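Single-strand binding protein (Thermotoga maritima, PDB 1Z9F) probably binds single-stranded DNA, working as a homotetramer of OB-fold subunits. Local coordinates at residues L21-R27 / F43-V47; R85-G91 / N114-D120; E90-R96 / V107-A113. All coordinates share one frame; numbering follows the deposited sequence. Where two conformers were deposited one is given.

Interaction 1: residues L21-R27 / F43-V47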
loop_
_atom_site.group_PDB
_atom_site.type_symbol
_atom_site.label_atom_id
_atom_site.label_comp_id
_atom_site.label_asym_id
_atom_site.label_seq_id
_atom_site.Cartn_x
_atom_site.Cartn_y
_atom_site.Cartn_z
ATOM N N LEU A 21 0.062 -5.780 6.283
ATOM C CA LEU A 21 -0.617 -6.811 5.494
ATOM C C LEU A 21 -0.451 -8.096 6.255
ATOM O O LEU A 21 0.562 -8.274 6.918
ATOM C CB LEU A 21 0.042 -6.961 4.118
ATOM C CG LEU A 21 0.099 -5.675 3.286
ATOM C CD1 LEU A 21 1.019 -5.808 2.143
ATOM C CD2 LEU A 21 -1.287 -5.262 2.833
ATOM N N ILE A 22 -1.472 -8.946 6.221
ATOM C CA ILE A 22 -1.362 -10.337 6.659
ATOM C C ILE A 22 -1.837 -11.225 5.504
ATOM O O ILE A 22 -2.996 -11.141 5.090
ATOM C CB ILE A 22 -2.186 -10.637 7.906
ATOM C CG1 ILE A 22 -1.618 -9.895 9.109
ATOM C CG2 ILE A 22 -2.170 -12.120 8.198
ATOM C CD1 ILE A 22 -2.449 -10.030 10.355
ATOM N N GLY A 23 -0.927 -12.048 4.976
ATOM C CA GLY A 23 -1.242 -12.928 3.870
ATOM C C GLY A 23 -0.341 -14.138 3.803
ATOM O O GLY A 23 0.629 -14.246 4.547
ATOM N N ARG A 24 -0.684 -15.065 2.905
ATOM C CA ARG A 24 0.113 -16.274 2.685
ATOM C C ARG A 24 1.221 -15.926 1.694
ATOM O O ARG A 24 1.043 -15.037 0.864
ATOM C CB ARG A 24 -0.712 -17.446 2.103
ATOM C CG ARG A 24 -2.217 -17.545 2.427
ATOM C CD ARG A 24 -2.586 -17.765 3.903
ATOM N NE ARG A 24 -1.815 -18.816 4.575
ATOM C CZ ARG A 24 -2.289 -19.629 5.525
ATOM N NH1 ARG A 24 -1.487 -20.539 6.065
ATOM N NH2 ARG A 24 -3.547 -19.547 5.951
ATOM N N LEU A 25 2.358 -16.619 1.783
ATOM C CA LEU A 25 3.381 -16.567 0.731
ATOM C C LEU A 25 2.897 -17.493 -0.367
ATOM O O LEU A 25 2.651 -18.668 -0.105
ATOM C CB LEU A 25 4.748 -17.057 1.213
ATOM C CG LEU A 25 5.775 -16.016 1.645
ATOM C CD1 LEU A 25 5.518 -15.584 3.081
ATOM C CD2 LEU A 25 7.204 -16.568 1.485
ATOM N N VAL A 26 2.750 -16.976 -1.585
ATOM C CA VAL A 26 2.230 -17.787 -2.699
ATOM C C VAL A 26 3.339 -18.432 -3.504
ATOM O O VAL A 26 3.077 -19.312 -4.309
ATOM C CB VAL A 26 1.300 -16.995 -3.644
ATOM C CG1 VAL A 26 -0.062 -16.832 -3.002
ATOM C CG2 VAL A 26 1.902 -15.641 -4.019
ATOM N N ARG A 27 4.571 -17.972 -3.302
ATOM C CA ARG A 27 5.750 -18.751 -3.665
ATOM C C ARG A 27 6.950 -18.407 -2.786
ATOM O O ARG A 27 6.956 -17.401 -2.061
ATOM C CB ARG A 27 6.099 -18.638 -5.163
ATOM C CG ARG A 27 5.813 -17.297 -5.839
ATOM C CD ARG A 27 5.807 -17.470 -7.366
ATOM N NE ARG A 27 4.895 -16.542 -8.036
ATOM C CZ ARG A 27 4.547 -16.614 -9.323
ATOM N NH1 ARG A 27 5.016 -17.577 -10.124
ATOM N NH2 ARG A 27 3.706 -15.710 -9.818
ATOM N N PHE A 43 9.455 -11.662 -1.951
ATOM C CA PHE A 43 8.386 -12.636 -2.030
ATOM C C PHE A 43 7.075 -11.879 -2.148
ATOM O O PHE A 43 6.993 -10.711 -1.812
ATOM C CB PHE A 43 8.374 -13.577 -0.821
ATOM C CG PHE A 43 8.297 -12.887 0.500
ATOM C CD1 PHE A 43 9.441 -12.402 1.111
ATOM C CD2 PHE A 43 7.087 -12.769 1.166
ATOM C CE1 PHE A 43 9.385 -11.783 2.361
ATOM C CE2 PHE A 43 7.008 -12.143 2.421
ATOM C CZ PHE A 43 8.165 -11.650 3.017
ATOM N N THR A 44 6.071 -12.548 -2.682
ATOM C CA THR A 44 4.787 -11.948 -2.911
ATOM C C THR A 44 3.825 -12.726 -2.053
ATOM O O THR A 44 3.910 -13.957 -1.959
ATOM C CB THR A 44 4.350 -11.978 -4.407
ATOM O OG1 THR A 44 3.589 -13.162 -4.682
ATOM C CG2 THR A 44 5.575 -11.892 -5.363
ATOM N N ILE A 45 2.936 -11.984 -1.395
ATOM C CA ILE A 45 1.932 -12.577 -0.535
ATOM C C ILE A 45 0.548 -12.428 -1.161
ATOM O O ILE A 45 0.301 -11.510 -1.956
ATOM C CB ILE A 45 1.978 -11.992 0.898
ATOM C CG1 ILE A 45 1.894 -10.460 0.877
ATOM C CG2 ILE A 45 3.259 -12.467 1.607
ATOM C CD1 ILE A 45 1.754 -9.845 2.246
ATOM N N ALA A 46 -0.337 -13.362 -0.828
ATOM C CA ALA A 46 -1.718 -13.295 -1.262
ATOM C C ALA A 46 -2.485 -12.776 -0.079
ATOM O O ALA A 46 -2.500 -13.425 0.965
ATOM C CB ALA A 46 -2.229 -14.663 -1.665
ATOM N N VAL A 47 -3.093 -11.599 -0.235
ATOM C CA VAL A 47 -3.903 -10.977 0.814
ATOM C C VAL A 47 -5.333 -10.888 0.315
ATOM O O VAL A 47 -5.735 -9.890 -0.303
ATOM C CB VAL A 47 -3.394 -9.548 1.152
ATOM C CG1 VAL A 47 -4.303 -8.860 2.206
ATOM C CG2 VAL A 47 -1.917 -9.579 1.609
#

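Interaction 2: residues R85-G91 / N114-D120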
loop_
_atom_site.group_PDB
_atom_site.type_symbol
_atom_site.label_atom_id
_atom_site.label_comp_id
_atom_site.label_asym_id
_atom_site.label_seq_id
_atom_site.Cartn_x
_atom_site.Cartn_y
_atom_site.Cartn_z
ATOM N N ARG A 85 2.912 -20.424 3.880
ATOM C CA ARG A 85 3.094 -19.828 5.203
ATOM C C ARG A 85 2.434 -18.437 5.317
ATOM O O ARG A 85 2.558 -17.620 4.407
ATOM C CB ARG A 85 4.606 -19.745 5.480
ATOM C CG ARG A 85 4.999 -19.231 6.844
ATOM C CD ARG A 85 4.940 -20.299 7.902
ATOM N NE ARG A 85 6.097 -21.185 7.854
ATOM C CZ ARG A 85 6.475 -21.984 8.851
ATOM N NH1 ARG A 85 5.790 -22.019 9.992
ATOM N NH2 ARG A 85 7.551 -22.756 8.710
ATOM N N LEU A 86 1.740 -18.192 6.433
ATOM C CA LEU A 86 0.996 -16.940 6.677
ATOM C C LEU A 86 1.835 -15.946 7.462
ATOM O O LEU A 86 2.223 -16.219 8.598
ATOM C CB LEU A 86 -0.282 -17.226 7.474
ATOM C CG LEU A 86 -1.191 -16.049 7.867
ATOM C CD1 LEU A 86 -1.893 -15.464 6.663
ATOM C CD2 LEU A 86 -2.219 -16.486 8.891
ATOM N N VAL A 87 2.093 -14.782 6.875
ATOM C CA VAL A 87 2.940 -13.782 7.526
ATOM C C VAL A 87 2.259 -12.416 7.711
ATOM O O VAL A 87 1.359 -12.031 6.958
ATOM C CB VAL A 87 4.289 -13.608 6.793
ATOM C CG1 VAL A 87 5.103 -14.897 6.885
ATOM C CG2 VAL A 87 4.102 -13.197 5.331
ATOM N N LEU A 88 2.679 -11.717 8.760
ATOM C CA LEU A 88 2.386 -10.316 8.916
ATOM C C LEU A 88 3.522 -9.593 8.253
ATOM O O LEU A 88 4.678 -9.960 8.436
ATOM C CB LEU A 88 2.325 -9.917 10.390
ATOM C CG LEU A 88 1.956 -8.438 10.564
ATOM C CD1 LEU A 88 0.945 -8.313 11.645
ATOM C CD2 LEU A 88 3.153 -7.495 10.804
ATOM N N VAL A 89 3.206 -8.579 7.467
ATOM C CA VAL A 89 4.218 -7.709 6.921
ATOM C C VAL A 89 3.912 -6.268 7.281
ATOM O O VAL A 89 2.837 -5.765 7.016
ATOM C CB VAL A 89 4.349 -7.884 5.392
ATOM C CG1 VAL A 89 5.178 -6.766 4.781
ATOM C CG2 VAL A 89 4.973 -9.256 5.073
ATOM N N GLU A 90 4.892 -5.614 7.875
ATOM C CA GLU A 90 4.820 -4.211 8.145
ATOM C C GLU A 90 5.893 -3.489 7.348
ATOM O O GLU A 90 7.052 -3.870 7.351
ATOM C CB GLU A 90 5.052 -3.964 9.618
ATOM C CG GLU A 90 4.660 -2.597 9.983
ATOM C CD GLU A 90 5.087 -2.246 11.300
ATOM O OE1 GLU A 90 5.063 -3.135 12.162
ATOM O OE2 GLU A 90 5.436 -1.074 11.511
ATOM N N GLY A 91 5.518 -2.431 6.656
ATOM C CA GLY A 91 6.527 -1.637 6.021
ATOM C C GLY A 91 5.981 -0.448 5.294
ATOM O O GLY A 91 5.021 0.170 5.743
ATOM N N ASN A 114 9.647 -3.551 7.048
ATOM C CA ASN A 114 10.515 -3.397 8.198
ATOM C C ASN A 114 10.307 -4.543 9.173
ATOM O O ASN A 114 11.132 -4.767 9.999
ATOM C CB ASN A 114 10.365 -2.009 8.840
ATOM C CG ASN A 114 8.959 -1.692 9.288
ATOM O OD1 ASN A 114 8.127 -1.195 8.502
ATOM N ND2 ASN A 114 8.688 -1.889 10.589
ATOM N N VAL A 115 9.202 -5.276 9.059
ATOM C CA VAL A 115 8.878 -6.379 9.970
ATOM C C VAL A 115 8.226 -7.511 9.177
ATOM O O VAL A 115 7.385 -7.260 8.332
ATOM C CB VAL A 115 7.909 -5.891 11.083
ATOM C CG1 VAL A 115 7.256 -7.059 11.834
ATOM C CG2 VAL A 115 8.630 -5.004 12.056
ATOM N N VAL A 116 8.647 -8.747 9.425
ATOM C CA VAL A 116 7.922 -9.931 8.953
ATOM C C VAL A 116 7.859 -10.981 10.062
ATOM O O VAL A 116 8.892 -11.531 10.466
ATOM C CB VAL A 116 8.563 -10.588 7.715
ATOM C CG1 VAL A 116 7.716 -11.788 7.260
ATOM C CG2 VAL A 116 8.726 -9.588 6.583
ATOM N N ARG A 117 6.649 -11.236 10.555
ATOM C CA ARG A 117 6.385 -12.315 11.500
ATOM C C ARG A 117 5.532 -13.423 10.901
ATOM O O ARG A 117 4.547 -13.160 10.195
ATOM C CB ARG A 117 5.631 -11.807 12.716
ATOM C CG ARG A 117 6.222 -10.601 13.332
ATOM C CD ARG A 117 5.956 -10.549 14.804
ATOM N NE ARG A 117 6.818 -9.518 15.345
ATOM C CZ ARG A 117 6.557 -8.220 15.317
ATOM N NH1 ARG A 117 5.415 -7.787 14.832
ATOM N NH2 ARG A 117 7.429 -7.345 15.801
ATOM N N PHE A 118 5.896 -14.662 11.222
ATOM C CA PHE A 118 4.990 -15.783 11.039
ATOM C C PHE A 118 3.751 -15.532 11.873
ATOM O O PHE A 118 3.846 -15.021 12.989
ATOM C CB PHE A 118 5.622 -17.094 11.497
ATOM C CG PHE A 118 6.806 -17.502 10.696
ATOM C CD1 PHE A 118 6.710 -17.646 9.321
ATOM C CD2 PHE A 118 8.022 -17.752 11.313
ATOM C CE1 PHE A 118 7.804 -18.029 8.579
ATOM C CE2 PHE A 118 9.124 -18.138 10.573
ATOM C CZ PHE A 118 9.013 -18.274 9.204
ATOM N N MET A 119 2.594 -15.878 11.317
ATOM C CA MET A 119 1.343 -15.884 12.065
ATOM C C MET A 119 0.954 -17.311 12.479
ATOM O O MET A 119 0.545 -17.535 13.618
ATOM C CB MET A 119 0.231 -15.226 11.243
ATOM C CG MET A 119 0.295 -13.696 11.214
ATOM S SD MET A 119 0.391 -12.916 12.850
ATOM C CE MET A 119 -0.784 -13.862 13.815
ATOM N N ASP A 120 1.105 -18.268 11.565
ATOM C CA ASP A 120 0.736 -19.668 11.832
ATOM C C ASP A 120 1.727 -20.390 12.755
ATOM O O ASP A 120 2.935 -20.400 12.518
ATOM C CB ASP A 120 0.552 -20.449 10.518
ATOM C CG ASP A 120 1.667 -20.196 9.516
ATOM O OD1 ASP A 120 2.727 -19.672 9.917
ATOM O OD2 ASP A 120 1.477 -20.510 8.319
#

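Interaction 3: residues E90-R96 / V107-A113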
loop_
_atom_site.group_PDB
_atom_site.type_symbol
_atom_site.label_atom_id
_atom_site.label_comp_id
_atom_site.label_asym_id
_atom_site.label_seq_id
_atom_site.Cartn_x
_atom_site.Cartn_y
_atom_site.Cartn_z
ATOM N N GLU A 90 4.892 -5.614 7.875
ATOM C CA GLU A 90 4.820 -4.211 8.145
ATOM C C GLU A 90 5.893 -3.489 7.348
ATOM O O GLU A 90 7.052 -3.870 7.351
ATOM C CB GLU A 90 5.052 -3.964 9.618
ATOM C CG GLU A 90 4.660 -2.597 9.983
ATOM C CD GLU A 90 5.087 -2.246 11.300
ATOM O OE1 GLU A 90 5.063 -3.135 12.162
ATOM O OE2 GLU A 90 5.436 -1.074 11.511
ATOM N N GLY A 91 5.518 -2.431 6.656
ATOM C CA GLY A 91 6.527 -1.637 6.021
ATOM C C GLY A 91 5.981 -0.448 5.294
ATOM O O GLY A 91 5.021 0.170 5.743
ATOM N N GLU A 92 6.624 -0.117 4.168
ATOM C CA GLU A 92 6.214 1.032 3.391
ATOM C C GLU A 92 5.771 0.637 2.032
ATOM O O GLU A 92 6.261 -0.321 1.459
ATOM C CB GLU A 92 7.326 2.041 3.316
ATOM C CG GLU A 92 7.452 2.833 4.556
ATOM C CD GLU A 92 8.591 3.813 4.478
ATOM O OE1 GLU A 92 9.281 3.785 3.430
ATOM O OE2 GLU A 92 8.812 4.585 5.460
ATOM N N MET A 93 4.791 1.355 1.522
ATOM C CA MET A 93 4.300 1.070 0.187
ATOM C C MET A 93 5.096 1.965 -0.744
ATOM O O MET A 93 4.942 3.184 -0.738
ATOM C CB MET A 93 2.793 1.301 0.106
ATOM C CG MET A 93 2.135 0.819 -1.208
ATOM S SD MET A 93 2.382 -0.935 -1.575
ATOM C CE MET A 93 3.482 -0.872 -2.909
ATOM N N ARG A 94 6.013 1.345 -1.484
ATOM C CA ARG A 94 6.767 2.046 -2.533
ATOM C C ARG A 94 6.079 1.983 -3.892
ATOM O O ARG A 94 5.667 0.924 -4.360
ATOM C CB ARG A 94 8.201 1.521 -2.664
ATOM C CG ARG A 94 9.121 1.793 -1.469
ATOM C CD ARG A 94 8.834 3.116 -0.752
ATOM N NE ARG A 94 9.945 3.507 0.138
ATOM C CZ ARG A 94 9.863 4.420 1.117
ATOM N NH1 ARG A 94 8.711 5.051 1.384
ATOM N NH2 ARG A 94 10.939 4.696 1.854
ATOM N N MET A 95 5.997 3.150 -4.512
ATOM C CA MET A 95 5.375 3.341 -5.811
ATOM C C MET A 95 6.471 3.678 -6.815
ATOM O O MET A 95 6.592 4.815 -7.269
ATOM C CB MET A 95 4.367 4.485 -5.705
ATOM C CG MET A 95 3.185 4.157 -4.830
ATOM S SD MET A 95 2.068 3.061 -5.738
ATOM C CE MET A 95 2.417 1.547 -4.888
ATOM N N ARG A 96 7.284 2.679 -7.129
ATOM C CA ARG A 96 8.561 2.943 -7.770
ATOM C C ARG A 96 8.381 3.011 -9.279
ATOM O O ARG A 96 7.872 2.084 -9.909
ATOM C CB ARG A 96 9.638 1.930 -7.343
ATOM C CG ARG A 96 10.136 1.011 -8.434
ATOM C CD ARG A 96 11.466 0.347 -8.092
ATOM N NE ARG A 96 11.522 -0.982 -8.690
ATOM C CZ ARG A 96 11.606 -1.222 -9.993
ATOM N NH1 ARG A 96 11.697 -0.232 -10.887
ATOM N NH2 ARG A 96 11.637 -2.481 -10.415
ATOM N N VAL A 107 5.281 2.677 -13.134
ATOM C CA VAL A 107 5.125 2.544 -11.648
ATOM C C VAL A 107 4.913 1.120 -11.080
ATOM O O VAL A 107 3.841 0.485 -11.288
ATOM C CB VAL A 107 3.988 3.461 -11.097
ATOM C CG1 VAL A 107 3.923 3.397 -9.569
ATOM C CG2 VAL A 107 4.182 4.910 -11.561
ATOM N N SER A 108 5.917 0.655 -10.311
ATOM C CA SER A 108 5.912 -0.699 -9.748
ATOM C C SER A 108 5.779 -0.708 -8.213
ATOM O O SER A 108 6.675 -0.211 -7.519
ATOM C CB SER A 108 7.194 -1.428 -10.120
ATOM O OG SER A 108 7.329 -2.600 -9.330
ATOM N N PRO A 109 4.686 -1.311 -7.688
ATOM C CA PRO A 109 4.342 -1.286 -6.257
ATOM C C PRO A 109 5.032 -2.384 -5.468
ATOM O O PRO A 109 4.747 -3.554 -5.696
ATOM C CB PRO A 109 2.814 -1.534 -6.258
ATOM C CG PRO A 109 2.453 -1.853 -7.703
ATOM C CD PRO A 109 3.699 -2.101 -8.439
ATOM N N GLU A 110 5.929 -2.020 -4.558
ATOM C CA GLU A 110 6.540 -3.000 -3.649
ATOM C C GLU A 110 6.398 -2.548 -2.212
ATOM O O GLU A 110 6.450 -1.349 -1.946
ATOM C CB GLU A 110 8.042 -3.118 -3.860
ATOM C CG GLU A 110 8.520 -3.311 -5.253
ATOM C CD GLU A 110 9.923 -2.786 -5.416
ATOM O OE1 GLU A 110 10.545 -2.490 -4.347
ATOM O OE2 GLU A 110 10.372 -2.657 -6.581
ATOM N N VAL A 111 6.290 -3.510 -1.292
ATOM C CA VAL A 111 6.358 -3.225 0.132
ATOM C C VAL A 111 7.781 -3.442 0.621
ATOM O O VAL A 111 8.283 -4.579 0.625
ATOM C CB VAL A 111 5.395 -4.138 0.930
ATOM C CG1 VAL A 111 5.386 -3.778 2.365
ATOM C CG2 VAL A 111 3.964 -4.054 0.377
ATOM N N VAL A 112 8.448 -2.360 1.020
ATOM C CA VAL A 112 9.718 -2.483 1.723
ATOM C C VAL A 112 9.335 -2.745 3.177
ATOM O O VAL A 112 8.848 -1.850 3.893
ATOM C CB VAL A 112 10.599 -1.223 1.566
ATOM C CG1 VAL A 112 11.897 -1.388 2.311
ATOM C CG2 VAL A 112 10.871 -0.927 0.047
ATOM N N ALA A 113 9.524 -3.996 3.594
ATOM C CA ALA A 113 9.114 -4.442 4.888
ATOM C C ALA A 113 10.138 -4.040 5.912
ATOM O O ALA A 113 11.362 -4.158 5.694
ATOM C CB ALA A 113 8.888 -5.936 4.905
#

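Interaction 1: residues L21-R27 / F43-V47
Gly23 and Leu25 face Val47 and Ile45 where strands 21-25 and 43-47 cross in antiparallel pairing, their short axes 115° apart and 4.3 Å from each other at closest approach. Arg24 and Ala46 form the hydrogen-bonded pair: Ala46 N reaches Arg24 O at 2.8 Å, and Arg24 N returns a bond to Ala46 O. Past this pair a longer bond, Val26 N to Thr44 O at 3.3 Å, is nearly straight (170°).

On the buried face Leu25 crosses the Phe43 ring obliquely, CG 3.5 Å from Phe43 CD2, with Leu25 CD1 near Phe43 CD2 and CE2, and Leu25 CD2 near Phe43 CD2 and CB. Phe43 CG stands between its backbone N and carbonyl carbon (chi1 56°), which turns the ring toward Leu25. Ile45 CG2 meets that ring in plane at its edge, while Ile45 CD1 runs the other way to Leu21 CB at 3.8 Å. Leu81 packs on both Leu25 and Phe43. With an alanine at Leu25, the Phe43 ring would probably lose this neighbour and be freer to turn.

The other face carries Ala46 and Arg24, whose NE bonds to Gly84 O. The contact thus joins two strongly twisted strands of the OB fold by a few backbone bonds and a hydrocarbon seam, with the charged group kept to the opposite face.

Interaction 2: residues R85-G91 / N114-D120
Arg85 sends CG away from its backbone N (chi1 -176°) and then bends at chi2 and chi3, folding its chain over the Phe118 ring, while Asp120, its CG between backbone N and carbonyl carbon, turns its carboxylate back to the start of strand 86-91. These groups close one end of the antiparallel hairpin formed by strands 86-96 and 108-118 of the OB fold. The guanidinium lies over one face of the ring in a cation-pi contact, Arg85 CZ being 4.5 Å from the Phe118 ring centroid, with the two planes 36° apart. Nearer the backbone, Arg85 CG touches Phe118 CD1 at 3.4 Å. The ion pair from Arg85 NH1 to Asp120 OD1 is long. Asp120 OD2 instead takes a nearly straight bond (169°) from Leu86 N, which meets it from above the carboxylate plane.

Between the ends, Leu88 and Arg117 form a hydrogen-bonded pair, followed by Val89 and Val116, a non-hydrogen-bonded pair whose side chains lie side by side on the buried face with CG2 atoms 4.1 Å apart. Leu81 and Thr69 also pack on Val116. On the other face Val115 CB rests 3.7 Å from Glu90 CB.

At the far end Asn114 and Val115 both face Glu90, a classic beta bulge at a corner of the chain. The Glu90 carboxylate has its stronger partner in Lys18, and the bond from Asn114 ND2 is weak. Glu90 O accepts two backbone donors, Asn114 N at 2.6 Å and Val115 N at 3.1 Å.

Interaction 3: residues E90-R96 / V107-A113
Glu110 O receives Arg94 N at 2.8 Å, in one of the shortest sound bonds between strands 90-96 and 108-113; Glu110 N answers to Arg94 O. The same two-bond pattern holds Glu92 with Val112, and Arg96 N bonds to Ser108 O; the return bond from Ser108 N is modelled too short to weigh. Every second residue pair of this antiparallel hairpin arm is thus hydrogen-bonded. Gly91 begins the run opposite Ala113, with only 4.0 Å between their CA atoms. Gly91 CA lies 3.2 Å from Val112 O, a close approach that suits a residue without a side chain.

On one face both methionines bend toward the partner strand. Met93 CG is anti to the backbone N (chi1 -171°), and the turns at chi2 and chi3 then carry CE against the Glu110 backbone and to 3.5 Å from Pro109 CB. Met95 CE packs tightly on Pro109 CB. Met93 SD sits 4.0 Å from Val111 CG2.

The other face is mixed, with charged groups beside Val112. Arg96 NE makes a salt bridge of 2.9 Å to Glu110 OE2, the guanidinium and carboxylate planes standing 68° apart, and Ser108 lies over one face of that guanidinium. Next along, Arg94 CG packs 3.6 Å from Val112 CG2. The methionine and proline side thus offers sulfur and hydrocarbon to Phe64, Phe65 and Pro109 of the second subunit, whose Asp63 also accepts a bond from Met95 N, while the Arg96-Glu110 pair ties the strands on the other face.

In the fold
From the N terminus, interaction 1 comes first, closing the loop between strands 16-33 and 39-48 into a hairpin. It is complete before strand 86-96 begins, so the other two follow it in series. Interaction 2 closes the longer loop between strands 86-96 and 108-118, and interaction 3 is nested inside that loop, nearer the hairpin turn; the two share Glu90 and Gly91. Strand 16-33 lies beside strand 86-96, where Leu21 O and Gly23 O probably bond to Val89 N and Val87 N, joining interactions 1 and 2. Leu21 also packs on Val111 of interaction 3. Interactions 1 and 3 both touch the second subunit, linking the curled OB-fold sheet to the assembly.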